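Local coordinates for protein histone-lysine N-methyltransferase, H3 lysine-9 specific SUVH4 (Arabidopsis thaliana, PDB 4QEO) that methylates histone H3 with S-adenosyl-L-methionine as methyl donor, setting a tag for epigenetic transcriptional repression, and binds methylated DNA, at residues I325-V330 against N466-C471; R352-L357 against G378-E383; K140-D145 against F202-Y207; P105-I110 against N152-H157. All blocks are in the same frame, centred on the assembly; numbering follows the deposited sequence.

In the fold
The four contacts fall into two groups on opposite sides of the chain's centre. Contacts 4 and 3 come first along the chain, both within the SRA (YDG) domain, and their segments alternate in sequence: 105-110, 140-145, 152-157, 202-207. Their centres lie about 17 Å apart, both reach the same mixed sheet, and Tyr207 of contact 3 packs on Leu155 of contact 4. Contacts 1 and 2 follow in the methyltransferase half, centres about 14 Å apart; contact 2 falls between the segments of contact 1 in sequence, and strands 467-473 and 380-383 share one four-stranded sheet. Centres of the two groups are about 42 to 49 Å apart, so these contacts lie in two separate modules.

Contact 1: residues I325-V330 against N466-C471; sequences IESRDV and NLFVQC
Gln470 reaches Arg328 with both ends of its amide. The backbone N of Arg328 donates to Gln470 OE1 at 3.0 Å, with an N-H...O angle of 163°, while Gln470 NE2 returns a bond of 2.9 Å to Arg328 O, coming from above that carbonyl's plane. Gln470 NE2 also donates to Cys471 O at 3.0 Å, a nearly straight bond of 175° lying in the amide plane. These three bonds fix the amide's rotation, and the bend at chi2 (64°) turns it toward the loop.

Water-mediated links run alongside. One water lies 2.7 Å from Ser327 OG and within bonding distance of Val469 O; a second accepts from Cys471 N and sits beside Asp329 O.

The loop 325-330 belongs to the Pre-SET region and leads into strand 331-332, which pairs in parallel with strand 467-473 of the SET domain, so the contact stitches the zinc-bearing module to the catalytic one.

The remaining contacts are van der Waals, cation-pi and CA-H...O. Ser327 CB packs 3.6 Å from Phe468 CE2, and that ring makes a cation-pi contact with a basic side chain of the bound peptide. Val330 CA sends a CA-H...O contact to Cys471 O at 3.4 Å.

Contact 2: residues R352-L357 against G378-E383; sequences RLRFNL and GSPVCE
Arg354 and Pro380 meet with their side chains crossing at about a right angle, and the proline ring presents CG to one face of the guanidinium. Pro380 CG sits 3.2 Å from Arg354 NH1, displaced toward the rim of the flat group. The arginine chain gets there by running extended from CG to NE (chi2 161°, chi3 166°), and Arg354 NH2 is bonded beyond the contact to Asp321 O.

Phe355 is turned differently. Its ring offers an edge to strand 380-383: Phe355 CE2 lies 3.5 Å from Pro380 O, which is in the ring plane, and Phe355 CZ comes within 3.7 Å of Ser379 CB. One face of the same ring is covered by Arg354 CB, centred 3.9 Å above it, so the two neighbouring side chains pack on each other. Leu353 extends CD1 to 3.9 Å from Val381 O.

An alanine in place of Arg354 would probably uncover Pro380 CG and leave Asp321 O without this donor.

Beyond Pro380, Val381 and Cys382 both face Leu486 in a classic beta bulge at an outer strand of the SET sheet. The direct contacts are van der Waals (proline on guanidinium face, ring edge beside carbonyl oxygen and methylene), and none is a hydrogen bond. The polar link is a water accepting from Arg354 N at 3.1 Å and donating to Pro380 O at 2.9 Å, consistent with a carbonyl satisfied within the buried contact.

Contact 3: residues K140-D145 against F202-Y207; sequences KRQIKD and FTVYKY
Thr203 O and Lys144 O both accept from one water, each at 2.7 Å, and Gln142 NE2 donates to the same water over a longer 3.3 Å. Three groups therefore hold this water, which ties the loop to the start of strand 203-211; Gln142 NE2 also bonds Gly132 O.

The direct polar bond is from Thr203 N to Asp145 OD1, 3.1 Å long with an N-H...O angle of 162°. It meets the carboxylate oxygen from well above the carboxylate plane, 59° out of it. A second water joins the other end of the carboxylate to the threonine, donating to Asp145 OD2 and lying 2.9 Å from Thr203 OG1.

A chi1 of -61° lays the Phe202 ring along the loop, nearly parallel to the Ile143-Lys144 peptide that covers one face: Ile143 C is 3.6 Å above the ring centre, and Lys144 CA is 3.4 Å from Phe202 CD1. Asp145 OD1 lies at the ring's edge, in its plane. Farther in, the side chains of Gln142 and Val204 cross at about a right angle, touching through CG and CG1.

Loop 140-145 lies between strand 125-129 and helix 151-161 in sequence, and strand 203-211 is paired antiparallel with 125-129 and 180-197. The arrangement thus fastens a connecting loop to the curled beta sheet of the SRA fold, close to the bound DNA.

Contact 4: residues P105-I110 against N152-H157; sequences PLAVSI and NLALKH
His157 has chi1 at -71°, which sets CG anti to the carbonyl carbon and carries ND1 to Pro105 O; Leu153, with CG anti to its N, sends CD2 to the same proline. The bond from His157 ND1 to Pro105 O is 2.8 Å long with an N-H...O angle of 152°. It lies in the carbonyl plane on a lone pair, and the oxygen lies nearly in the imidazole plane. Pro105 O also receives a CA-H...O contact from Ala154 CA at 3.4 Å. A phenylalanine in place of His157 would probably leave Pro105 O without its hydrogen-bond donor and the ring without a polar anchor.

Pro105, preceded by a cis peptide bond, packs its CD 3.6 Å from Leu153 CD2, the two side chains crossing at about a right angle. Deeper along the strand, Ala107 CB touches Leu155 CD2 at 3.6 Å, and Ile110 CG2 reaches the same methyl more loosely. A weak bond of 3.3 Å from Ala107 N to Ala154 O also spans the two backbones.

Strand 106-110 and helix 152-157 cross at -92°, their axes approaching to 5.6 Å. The small alanines at the crossing suit this close approach, which seats helix 151-161 across the curled sheet of the SRA fold.

Contact 1: residues I325-V330 against N466-C471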
loop_
_atom_site.group_PDB
_atom_site.type_symbol
_atom_site.label_atom_id
_atom_site.label_comp_id
_atom_site.label_asym_id
_atom_site.label_seq_id
_atom_site.Cartn_x
_atom_site.Cartn_y
_atom_site.Cartn_z
ATOM N N ILE A 325 3.281 12.694 2.210
ATOM C CA ILE A 325 3.165 12.311 3.611
ATOM C C ILE A 325 1.712 12.041 4.003
ATOM O O ILE A 325 1.420 11.056 4.677
ATOM C CB ILE A 325 3.813 13.367 4.539
ATOM C CG1 ILE A 325 5.330 13.392 4.320
ATOM C CG2 ILE A 325 3.502 13.075 5.999
ATOM C CD1 ILE A 325 6.020 14.600 4.880
ATOM N N GLU A 326 0.813 12.921 3.581
ATOM C CA GLU A 326 -0.608 12.776 3.876
ATOM C C GLU A 326 -1.451 13.639 2.935
ATOM O O GLU A 326 -0.973 14.618 2.364
ATOM C CB GLU A 326 -0.893 13.178 5.322
ATOM C CG GLU A 326 -0.589 14.645 5.605
ATOM C CD GLU A 326 -0.713 15.003 7.074
ATOM O OE1 GLU A 326 -1.780 14.725 7.667
ATOM O OE2 GLU A 326 0.262 15.554 7.633
ATOM N N SER A 327 -2.715 13.264 2.800
ATOM C CA SER A 327 -3.642 13.958 1.938
ATOM C C SER A 327 -3.893 15.357 2.471
ATOM O O SER A 327 -3.825 15.594 3.679
ATOM C CB SER A 327 -4.955 13.186 1.859
ATOM O OG SER A 327 -5.826 13.780 0.916
ATOM N N ARG A 328 -4.164 16.274 1.550
ATOM C CA ARG A 328 -4.443 17.674 1.867
ATOM C C ARG A 328 -5.543 18.183 0.959
ATOM O O ARG A 328 -5.853 17.554 -0.055
ATOM C CB ARG A 328 -3.203 18.536 1.618
ATOM C CG ARG A 328 -1.958 18.065 2.332
ATOM C CD ARG A 328 -1.193 19.240 2.875
ATOM N NE ARG A 328 0.115 18.851 3.384
ATOM C CZ ARG A 328 1.028 19.717 3.810
ATOM N NH1 ARG A 328 0.768 21.016 3.787
ATOM N NH2 ARG A 328 2.199 19.286 4.260
ATOM N N ASP A 329 -6.108 19.339 1.303
ATOM C CA ASP A 329 -7.027 20.038 0.415
ATOM C C ASP A 329 -6.324 20.314 -0.905
ATOM O O ASP A 329 -6.882 20.081 -1.982
ATOM C CB ASP A 329 -7.502 21.354 1.037
ATOM C CG ASP A 329 -8.611 21.153 2.049
ATOM O OD1 ASP A 329 -9.180 20.042 2.090
ATOM O OD2 ASP A 329 -8.919 22.107 2.797
ATOM N N VAL A 330 -5.092 20.803 -0.826
ATOM C CA VAL A 330 -4.305 21.033 -2.037
ATOM C C VAL A 330 -2.807 20.977 -1.737
ATOM O O VAL A 330 -2.359 21.388 -0.670
ATOM C CB VAL A 330 -4.691 22.367 -2.735
ATOM C CG1 VAL A 330 -4.307 23.556 -1.880
ATOM C CG2 VAL A 330 -4.057 22.470 -4.133
ATOM N N ASN A 466 -7.435 1.536 -3.203
ATOM C CA ASN A 466 -6.053 1.618 -2.739
ATOM C C ASN A 466 -5.340 2.880 -3.270
ATOM O O ASN A 466 -4.159 3.106 -2.988
ATOM C CB ASN A 466 -5.277 0.326 -3.058
ATOM C CG ASN A 466 -5.340 -0.035 -4.524
ATOM O OD1 ASN A 466 -5.668 0.801 -5.360
ATOM N ND2 ASN A 466 -5.030 -1.275 -4.845
ATOM N N LEU A 467 -6.072 3.694 -4.039
ATOM C CA LEU A 467 -5.598 5.018 -4.439
ATOM C C LEU A 467 -6.519 6.122 -3.915
ATOM O O LEU A 467 -7.677 5.881 -3.570
ATOM C CB LEU A 467 -5.502 5.147 -5.972
ATOM C CG LEU A 467 -4.710 4.083 -6.736
ATOM C CD1 LEU A 467 -4.736 4.367 -8.243
ATOM C CD2 LEU A 467 -3.288 4.019 -6.225
ATOM N N PHE A 468 -5.998 7.343 -3.877
ATOM C CA PHE A 468 -6.824 8.501 -3.601
ATOM C C PHE A 468 -6.434 9.670 -4.506
ATOM O O PHE A 468 -5.317 9.713 -5.048
ATOM C CB PHE A 468 -6.766 8.891 -2.125
ATOM C CG PHE A 468 -5.466 9.523 -1.700
ATOM C CD1 PHE A 468 -4.381 8.740 -1.347
ATOM C CD2 PHE A 468 -5.345 10.908 -1.626
ATOM C CE1 PHE A 468 -3.191 9.323 -0.936
ATOM C CE2 PHE A 468 -4.164 11.497 -1.220
ATOM C CZ PHE A 468 -3.082 10.704 -0.872
ATOM N N VAL A 469 -7.386 10.585 -4.668
ATOM C CA VAL A 469 -7.251 11.770 -5.495
ATOM C C VAL A 469 -6.705 12.933 -4.690
ATOM O O VAL A 469 -7.252 13.286 -3.643
ATOM C CB VAL A 469 -8.618 12.195 -6.065
ATOM C CG1 VAL A 469 -8.550 13.609 -6.623
ATOM C CG2 VAL A 469 -9.075 11.213 -7.124
ATOM N N GLN A 470 -5.638 13.538 -5.197
ATOM C CA GLN A 470 -5.019 14.687 -4.564
ATOM C C GLN A 470 -4.949 15.854 -5.548
ATOM O O GLN A 470 -4.378 15.723 -6.650
ATOM C CB GLN A 470 -3.617 14.322 -4.073
ATOM C CG GLN A 470 -2.878 15.488 -3.462
ATOM C CD GLN A 470 -3.555 15.999 -2.219
ATOM O OE1 GLN A 470 -3.662 15.286 -1.214
ATOM N NE2 GLN A 470 -4.022 17.238 -2.271
ATOM N N CYS A 471 -5.543 16.986 -5.165
ATOM C CA CYS A 471 -5.447 18.196 -5.978
ATOM C C CYS A 471 -4.075 18.829 -5.810
ATOM O O CYS A 471 -3.592 18.998 -4.694
ATOM C CB CYS A 471 -6.543 19.205 -5.616
ATOM S SG CYS A 471 -8.193 18.755 -6.229
HETATM O O HOH W 1 -7.132 14.685 -1.209
HETATM O O HOH W 2 -7.220 17.272 -2.951
#

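Contact 2: residues R352-L357 against G378-E383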
loop_
_atom_site.group_PDB
_atom_site.type_symbol
_atom_site.label_atom_id
_atom_site.label_comp_id
_atom_site.label_asym_id
_atom_site.label_seq_id
_atom_site.Cartn_x
_atom_site.Cartn_y
_atom_site.Cartn_z
ATOM N N ARG A 352 8.579 11.123 -13.906
ATOM C CA ARG A 352 8.201 10.104 -14.866
ATOM C C ARG A 352 7.559 8.923 -14.154
ATOM O O ARG A 352 7.770 8.716 -12.956
ATOM C CB ARG A 352 9.431 9.640 -15.625
ATOM C CG ARG A 352 10.454 9.044 -14.717
ATOM C CD ARG A 352 11.757 8.843 -15.436
ATOM N NE ARG A 352 12.715 8.142 -14.592
ATOM C CZ ARG A 352 13.970 7.902 -14.948
ATOM N NH1 ARG A 352 14.399 8.311 -16.133
ATOM N NH2 ARG A 352 14.786 7.255 -14.125
ATOM N N LEU A 353 6.770 8.159 -14.900
ATOM C CA LEU A 353 6.106 6.989 -14.356
ATOM C C LEU A 353 7.156 6.069 -13.737
ATOM O O LEU A 353 8.136 5.704 -14.388
ATOM C CB LEU A 353 5.307 6.284 -15.456
ATOM C CG LEU A 353 4.664 4.949 -15.085
ATOM C CD1 LEU A 353 3.698 5.130 -13.929
ATOM C CD2 LEU A 353 3.960 4.372 -16.304
ATOM N N ARG A 354 6.967 5.742 -12.460
ATOM C CA ARG A 354 7.951 4.992 -11.692
ATOM C C ARG A 354 7.727 3.491 -11.744
ATOM O O ARG A 354 8.604 2.744 -11.340
ATOM C CB ARG A 354 7.885 5.362 -10.205
ATOM C CG ARG A 354 8.160 6.791 -9.842
ATOM C CD ARG A 354 7.601 7.075 -8.447
ATOM N NE ARG A 354 8.105 8.321 -7.875
ATOM C CZ ARG A 354 7.791 9.534 -8.327
ATOM N NH1 ARG A 354 6.979 9.675 -9.370
ATOM N NH2 ARG A 354 8.297 10.609 -7.745
ATOM N N PHE A 355 6.546 3.049 -12.169
ATOM C CA PHE A 355 6.179 1.638 -11.997
ATOM C C PHE A 355 5.804 0.949 -13.298
ATOM O O PHE A 355 5.266 1.574 -14.211
ATOM C CB PHE A 355 4.998 1.484 -11.024
ATOM C CG PHE A 355 5.162 2.240 -9.736
ATOM C CD1 PHE A 355 5.981 1.760 -8.736
ATOM C CD2 PHE A 355 4.481 3.426 -9.524
ATOM C CE1 PHE A 355 6.135 2.455 -7.545
ATOM C CE2 PHE A 355 4.628 4.127 -8.337
ATOM C CZ PHE A 355 5.461 3.639 -7.347
ATOM N N ASN A 356 6.057 -0.357 -13.353
ATOM C CA ASN A 356 5.620 -1.178 -14.469
ATOM C C ASN A 356 4.156 -1.556 -14.284
ATOM O O ASN A 356 3.813 -2.295 -13.372
ATOM C CB ASN A 356 6.502 -2.428 -14.575
ATOM C CG ASN A 356 7.957 -2.087 -14.896
ATOM O OD1 ASN A 356 8.236 -1.361 -15.847
ATOM N ND2 ASN A 356 8.886 -2.606 -14.096
ATOM N N LEU A 357 3.300 -1.044 -15.155
ATOM C CA LEU A 357 1.870 -1.248 -15.019
ATOM C C LEU A 357 1.323 -2.018 -16.199
ATOM O O LEU A 357 1.986 -2.180 -17.222
ATOM C CB LEU A 357 1.147 0.096 -14.941
ATOM C CG LEU A 357 1.634 1.069 -13.868
ATOM C CD1 LEU A 357 0.779 2.317 -13.877
ATOM C CD2 LEU A 357 1.623 0.412 -12.491
ATOM N N GLY A 378 1.820 6.642 -0.544
ATOM C CA GLY A 378 2.288 8.001 -0.712
ATOM C C GLY A 378 2.929 8.229 -2.066
ATOM O O GLY A 378 3.188 9.366 -2.439
ATOM N N SER A 379 3.190 7.156 -2.807
ATOM C CA SER A 379 3.823 7.291 -4.115
ATOM C C SER A 379 2.795 7.806 -5.094
ATOM O O SER A 379 1.624 7.401 -5.042
ATOM C CB SER A 379 4.382 5.951 -4.622
ATOM O OG SER A 379 5.372 5.416 -3.758
ATOM N N PRO A 380 3.219 8.714 -5.983
ATOM C CA PRO A 380 2.310 9.135 -7.052
ATOM C C PRO A 380 2.152 8.016 -8.066
ATOM O O PRO A 380 3.125 7.336 -8.404
ATOM C CB PRO A 380 3.040 10.324 -7.681
ATOM C CG PRO A 380 4.490 10.066 -7.393
ATOM C CD PRO A 380 4.527 9.401 -6.052
ATOM N N VAL A 381 0.927 7.815 -8.529
ATOM C CA VAL A 381 0.670 6.892 -9.622
ATOM C C VAL A 381 0.537 7.658 -10.944
ATOM O O VAL A 381 1.239 7.345 -11.913
ATOM C CB VAL A 381 -0.574 6.019 -9.364
ATOM C CG1 VAL A 381 -0.868 5.124 -10.569
ATOM C CG2 VAL A 381 -0.358 5.168 -8.123
ATOM N N CYS A 382 -0.341 8.658 -11.000
ATOM C CA CYS A 382 -0.415 9.436 -12.257
ATOM C C CYS A 382 -1.300 10.628 -12.121
ATOM O O CYS A 382 -2.179 10.630 -11.283
ATOM C CB CYS A 382 -0.971 8.590 -13.411
ATOM S SG CYS A 382 -2.606 7.907 -13.065
ATOM N N GLU A 383 -1.093 11.627 -12.973
ATOM C CA GLU A 383 -2.039 12.712 -13.092
ATOM C C GLU A 383 -3.172 12.206 -13.968
ATOM O O GLU A 383 -2.954 11.421 -14.886
ATOM C CB GLU A 383 -1.384 13.945 -13.747
ATOM C CG GLU A 383 -2.293 15.174 -13.754
ATOM C CD GLU A 383 -1.612 16.449 -14.257
ATOM O OE1 GLU A 383 -0.380 16.579 -14.122
ATOM O OE2 GLU A 383 -2.324 17.326 -14.795
HETATM O O HOH W 3 4.690 7.108 -10.806
#

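Contact 3: residues K140-D145 against F202-Y207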
loop_
_atom_site.group_PDB
_atom_site.type_symbol
_atom_site.label_atom_id
_atom_site.label_comp_id
_atom_site.label_asym_id
_atom_site.label_seq_id
_atom_site.Cartn_x
_atom_site.Cartn_y
_atom_site.Cartn_z
ATOM N N LYS A 140 25.939 -14.631 12.327
ATOM C CA LYS A 140 24.562 -14.971 12.684
ATOM C C LYS A 140 24.374 -16.438 13.039
ATOM O O LYS A 140 23.317 -17.012 12.792
ATOM C CB LYS A 140 23.582 -14.568 11.581
ATOM C CG LYS A 140 23.473 -13.062 11.368
ATOM C CD LYS A 140 22.424 -12.771 10.314
ATOM C CE LYS A 140 22.333 -11.292 9.973
ATOM N NZ LYS A 140 21.267 -11.074 8.946
ATOM N N ARG A 141 25.392 -17.037 13.642
ATOM C CA ARG A 141 25.310 -18.443 14.044
ATOM C C ARG A 141 25.000 -18.593 15.521
ATOM O O ARG A 141 25.021 -17.613 16.275
ATOM C CB ARG A 141 26.629 -19.130 13.733
ATOM C CG ARG A 141 27.035 -18.917 12.313
ATOM C CD ARG A 141 28.113 -19.874 11.937
ATOM N NE ARG A 141 28.258 -19.957 10.492
ATOM C CZ ARG A 141 29.028 -20.847 9.881
ATOM N NH1 ARG A 141 29.111 -20.856 8.557
ATOM N NH2 ARG A 141 29.712 -21.730 10.601
ATOM N N GLN A 142 24.706 -19.825 15.927
ATOM C CA GLN A 142 24.534 -20.145 17.342
ATOM C C GLN A 142 25.874 -20.009 18.043
ATOM O O GLN A 142 26.886 -20.463 17.527
ATOM C CB GLN A 142 23.994 -21.572 17.512
ATOM C CG GLN A 142 22.585 -21.770 16.887
ATOM C CD GLN A 142 21.640 -20.617 17.234
ATOM O OE1 GLN A 142 21.306 -19.788 16.376
ATOM N NE2 GLN A 142 21.223 -20.551 18.488
ATOM N N ILE A 143 25.882 -19.399 19.225
ATOM C CA ILE A 143 27.134 -19.198 19.953
ATOM C C ILE A 143 27.057 -19.664 21.400
ATOM O O ILE A 143 28.039 -19.580 22.126
ATOM C CB ILE A 143 27.537 -17.716 19.948
ATOM C CG1 ILE A 143 26.365 -16.868 20.430
ATOM C CG2 ILE A 143 27.936 -17.281 18.551
ATOM C CD1 ILE A 143 26.694 -15.380 20.445
ATOM N N LYS A 144 25.886 -20.122 21.830
ATOM C CA LYS A 144 25.784 -20.879 23.073
ATOM C C LYS A 144 24.517 -21.703 23.067
ATOM O O LYS A 144 23.734 -21.623 22.120
ATOM C CB LYS A 144 25.811 -19.973 24.315
ATOM C CG LYS A 144 24.732 -18.937 24.361
ATOM C CD LYS A 144 24.813 -18.204 25.678
ATOM C CE LYS A 144 24.396 -16.773 25.527
ATOM N NZ LYS A 144 24.989 -15.943 26.608
ATOM N N ASP A 145 24.326 -22.490 24.127
ATOM C CA ASP A 145 23.165 -23.361 24.259
ATOM C C ASP A 145 21.874 -22.592 24.404
ATOM O O ASP A 145 21.853 -21.502 24.987
ATOM C CB ASP A 145 23.288 -24.246 25.506
ATOM C CG ASP A 145 24.330 -25.345 25.377
ATOM O OD1 ASP A 145 24.937 -25.499 24.299
ATOM O OD2 ASP A 145 24.516 -26.077 26.384
ATOM N N PHE A 202 25.970 -26.366 19.482
ATOM C CA PHE A 202 25.315 -25.971 20.725
ATOM C C PHE A 202 23.890 -26.538 20.746
ATOM O O PHE A 202 23.304 -26.797 19.701
ATOM C CB PHE A 202 25.254 -24.441 20.834
ATOM C CG PHE A 202 26.609 -23.786 20.855
ATOM C CD1 PHE A 202 27.341 -23.712 22.038
ATOM C CD2 PHE A 202 27.158 -23.261 19.691
ATOM C CE1 PHE A 202 28.608 -23.097 22.065
ATOM C CE2 PHE A 202 28.431 -22.655 19.701
ATOM C CZ PHE A 202 29.150 -22.575 20.892
ATOM N N THR A 203 23.333 -26.713 21.937
ATOM C CA THR A 203 21.960 -27.178 22.064
ATOM C C THR A 203 21.011 -26.168 21.440
ATOM O O THR A 203 21.099 -24.978 21.725
ATOM C CB THR A 203 21.563 -27.350 23.538
ATOM O OG1 THR A 203 22.433 -28.310 24.148
ATOM C CG2 THR A 203 20.104 -27.834 23.655
ATOM N N VAL A 204 20.141 -26.655 20.561
ATOM C CA VAL A 204 18.982 -25.910 20.104
ATOM C C VAL A 204 17.704 -26.694 20.357
ATOM O O VAL A 204 17.701 -27.936 20.394
ATOM C CB VAL A 204 19.040 -25.576 18.612
ATOM C CG1 VAL A 204 20.177 -24.606 18.343
ATOM C CG2 VAL A 204 19.122 -26.855 17.764
ATOM N N TYR A 205 16.628 -25.952 20.578
ATOM C CA TYR A 205 15.298 -26.532 20.624
ATOM C C TYR A 205 14.749 -26.437 19.222
ATOM O O TYR A 205 15.019 -25.483 18.521
ATOM C CB TYR A 205 14.422 -25.815 21.655
ATOM C CG TYR A 205 14.828 -26.261 23.034
ATOM C CD1 TYR A 205 15.863 -25.614 23.726
ATOM C CD2 TYR A 205 14.260 -27.386 23.603
ATOM C CE1 TYR A 205 16.280 -26.063 24.981
ATOM C CE2 TYR A 205 14.662 -27.843 24.844
ATOM C CZ TYR A 205 15.669 -27.180 25.526
ATOM O OH TYR A 205 16.060 -27.640 26.749
ATOM N N LYS A 206 14.016 -27.455 18.800
ATOM C CA LYS A 206 13.467 -27.499 17.456
ATOM C C LYS A 206 11.990 -27.784 17.585
ATOM O O LYS A 206 11.606 -28.633 18.390
ATOM C CB LYS A 206 14.129 -28.625 16.622
ATOM C CG LYS A 206 15.592 -28.342 16.264
ATOM C CD LYS A 206 16.069 -29.313 15.187
ATOM C CE LYS A 206 17.111 -28.654 14.318
ATOM N NZ LYS A 206 17.766 -29.607 13.382
ATOM N N TYR A 207 11.191 -27.076 16.788
ATOM C CA TYR A 207 9.742 -27.110 16.852
ATOM C C TYR A 207 9.241 -27.533 15.489
ATOM O O TYR A 207 9.444 -26.851 14.507
ATOM C CB TYR A 207 9.164 -25.738 17.293
ATOM C CG TYR A 207 9.608 -25.443 18.712
ATOM C CD1 TYR A 207 10.822 -24.829 18.957
ATOM C CD2 TYR A 207 8.845 -25.854 19.797
ATOM C CE1 TYR A 207 11.273 -24.597 20.254
ATOM C CE2 TYR A 207 9.291 -25.632 21.110
ATOM C CZ TYR A 207 10.511 -25.006 21.314
ATOM O OH TYR A 207 10.960 -24.787 22.597
HETATM O O HOH W 4 22.291 -23.001 20.341
HETATM O O HOH W 5 22.289 -27.603 26.962
#

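Contact 4: residues P105-I110 against N152-H157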
loop_
_atom_site.group_PDB
_atom_site.type_symbol
_atom_site.label_atom_id
_atom_site.label_comp_id
_atom_site.label_asym_id
_atom_site.label_seq_id
_atom_site.Cartn_x
_atom_site.Cartn_y
_atom_site.Cartn_z
ATOM N N PRO A 105 3.583 -19.514 29.706
ATOM C CA PRO A 105 3.325 -18.676 28.526
ATOM C C PRO A 105 2.840 -19.488 27.340
ATOM O O PRO A 105 3.064 -20.706 27.297
ATOM C CB PRO A 105 4.704 -18.091 28.208
ATOM C CG PRO A 105 5.667 -19.139 28.733
ATOM C CD PRO A 105 5.025 -19.649 29.982
ATOM N N LEU A 106 2.178 -18.823 26.396
ATOM C CA LEU A 106 1.709 -19.505 25.187
ATOM C C LEU A 106 2.096 -18.699 23.975
ATOM O O LEU A 106 1.814 -17.516 23.925
ATOM C CB LEU A 106 0.183 -19.601 25.164
ATOM C CG LEU A 106 -0.567 -20.748 25.805
ATOM C CD1 LEU A 106 -2.049 -20.471 25.638
ATOM C CD2 LEU A 106 -0.154 -22.094 25.182
ATOM N N ALA A 107 2.696 -19.322 22.976
ATOM C CA ALA A 107 3.052 -18.577 21.770
ATOM C C ALA A 107 1.814 -18.314 20.916
ATOM O O ALA A 107 0.870 -19.127 20.920
ATOM C CB ALA A 107 4.108 -19.347 20.978
ATOM N N VAL A 108 1.795 -17.181 20.204
ATOM C CA VAL A 108 0.688 -16.876 19.300
ATOM C C VAL A 108 1.132 -16.577 17.872
ATOM O O VAL A 108 0.340 -16.719 16.952
ATOM C CB VAL A 108 -0.211 -15.714 19.801
ATOM C CG1 VAL A 108 -0.813 -16.079 21.168
ATOM C CG2 VAL A 108 0.554 -14.380 19.850
ATOM N N SER A 109 2.396 -16.189 17.694
ATOM C CA SER A 109 2.882 -15.728 16.385
ATOM C C SER A 109 4.396 -15.901 16.282
ATOM O O SER A 109 5.142 -15.512 17.198
ATOM C CB SER A 109 2.485 -14.251 16.152
ATOM O OG SER A 109 3.023 -13.749 14.930
ATOM N N ILE A 110 4.852 -16.500 15.181
ATOM C CA ILE A 110 6.288 -16.582 14.932
ATOM C C ILE A 110 6.639 -16.003 13.576
ATOM O O ILE A 110 5.814 -15.953 12.683
ATOM C CB ILE A 110 6.844 -18.037 15.028
ATOM C CG1 ILE A 110 6.244 -18.903 13.911
ATOM C CG2 ILE A 110 6.530 -18.624 16.402
ATOM C CD1 ILE A 110 6.893 -20.265 13.770
ATOM N N ASN A 152 10.530 -20.449 23.713
ATOM C CA ASN A 152 10.688 -21.867 23.670
ATOM C C ASN A 152 9.723 -22.608 24.596
ATOM O O ASN A 152 9.094 -23.523 24.180
ATOM C CB ASN A 152 12.134 -22.232 23.950
ATOM C CG ASN A 152 13.117 -21.551 23.006
ATOM O OD1 ASN A 152 12.763 -21.058 21.977
ATOM N ND2 ASN A 152 14.354 -21.542 23.389
ATOM N N LEU A 153 9.568 -22.132 25.819
ATOM C CA LEU A 153 8.571 -22.647 26.750
ATOM C C LEU A 153 7.146 -22.404 26.199
ATOM O O LEU A 153 6.267 -23.275 26.289
ATOM C CB LEU A 153 8.765 -22.004 28.133
ATOM C CG LEU A 153 7.759 -22.414 29.212
ATOM C CD1 LEU A 153 7.798 -23.946 29.478
ATOM C CD2 LEU A 153 8.002 -21.605 30.496
ATOM N N ALA A 154 6.943 -21.231 25.601
ATOM C CA ALA A 154 5.642 -20.843 25.054
ATOM C C ALA A 154 5.200 -21.772 23.918
ATOM O O ALA A 154 4.031 -22.235 23.871
ATOM C CB ALA A 154 5.683 -19.360 24.577
ATOM N N LEU A 155 6.129 -22.052 23.005
ATOM C CA LEU A 155 5.871 -23.015 21.913
ATOM C C LEU A 155 5.654 -24.420 22.459
ATOM O O LEU A 155 4.821 -25.186 21.947
ATOM C CB LEU A 155 7.027 -23.015 20.912
ATOM C CG LEU A 155 7.099 -21.760 20.011
ATOM C CD1 LEU A 155 8.415 -21.743 19.237
ATOM C CD2 LEU A 155 5.912 -21.763 19.058
ATOM N N LYS A 156 6.404 -24.777 23.502
ATOM C CA LYS A 156 6.172 -26.085 24.141
ATOM C C LYS A 156 4.739 -26.198 24.664
ATOM O O LYS A 156 4.071 -27.228 24.496
ATOM C CB LYS A 156 7.201 -26.320 25.267
ATOM C CG LYS A 156 6.737 -27.222 26.430
ATOM C CD LYS A 156 7.877 -27.319 27.497
ATOM C CE LYS A 156 7.410 -27.893 28.854
ATOM N NZ LYS A 156 7.079 -29.337 28.761
ATOM N N HIS A 157 4.249 -25.131 25.288
ATOM C CA HIS A 157 2.886 -25.174 25.815
ATOM C C HIS A 157 1.864 -25.235 24.671
ATOM O O HIS A 157 0.820 -25.880 24.801
ATOM C CB HIS A 157 2.610 -23.983 26.752
ATOM C CG HIS A 157 3.341 -24.075 28.067
ATOM N ND1 HIS A 157 3.700 -22.966 28.802
ATOM C CD2 HIS A 157 3.797 -25.149 28.759
ATOM C CE1 HIS A 157 4.320 -23.353 29.908
ATOM N NE2 HIS A 157 4.403 -24.673 29.897
#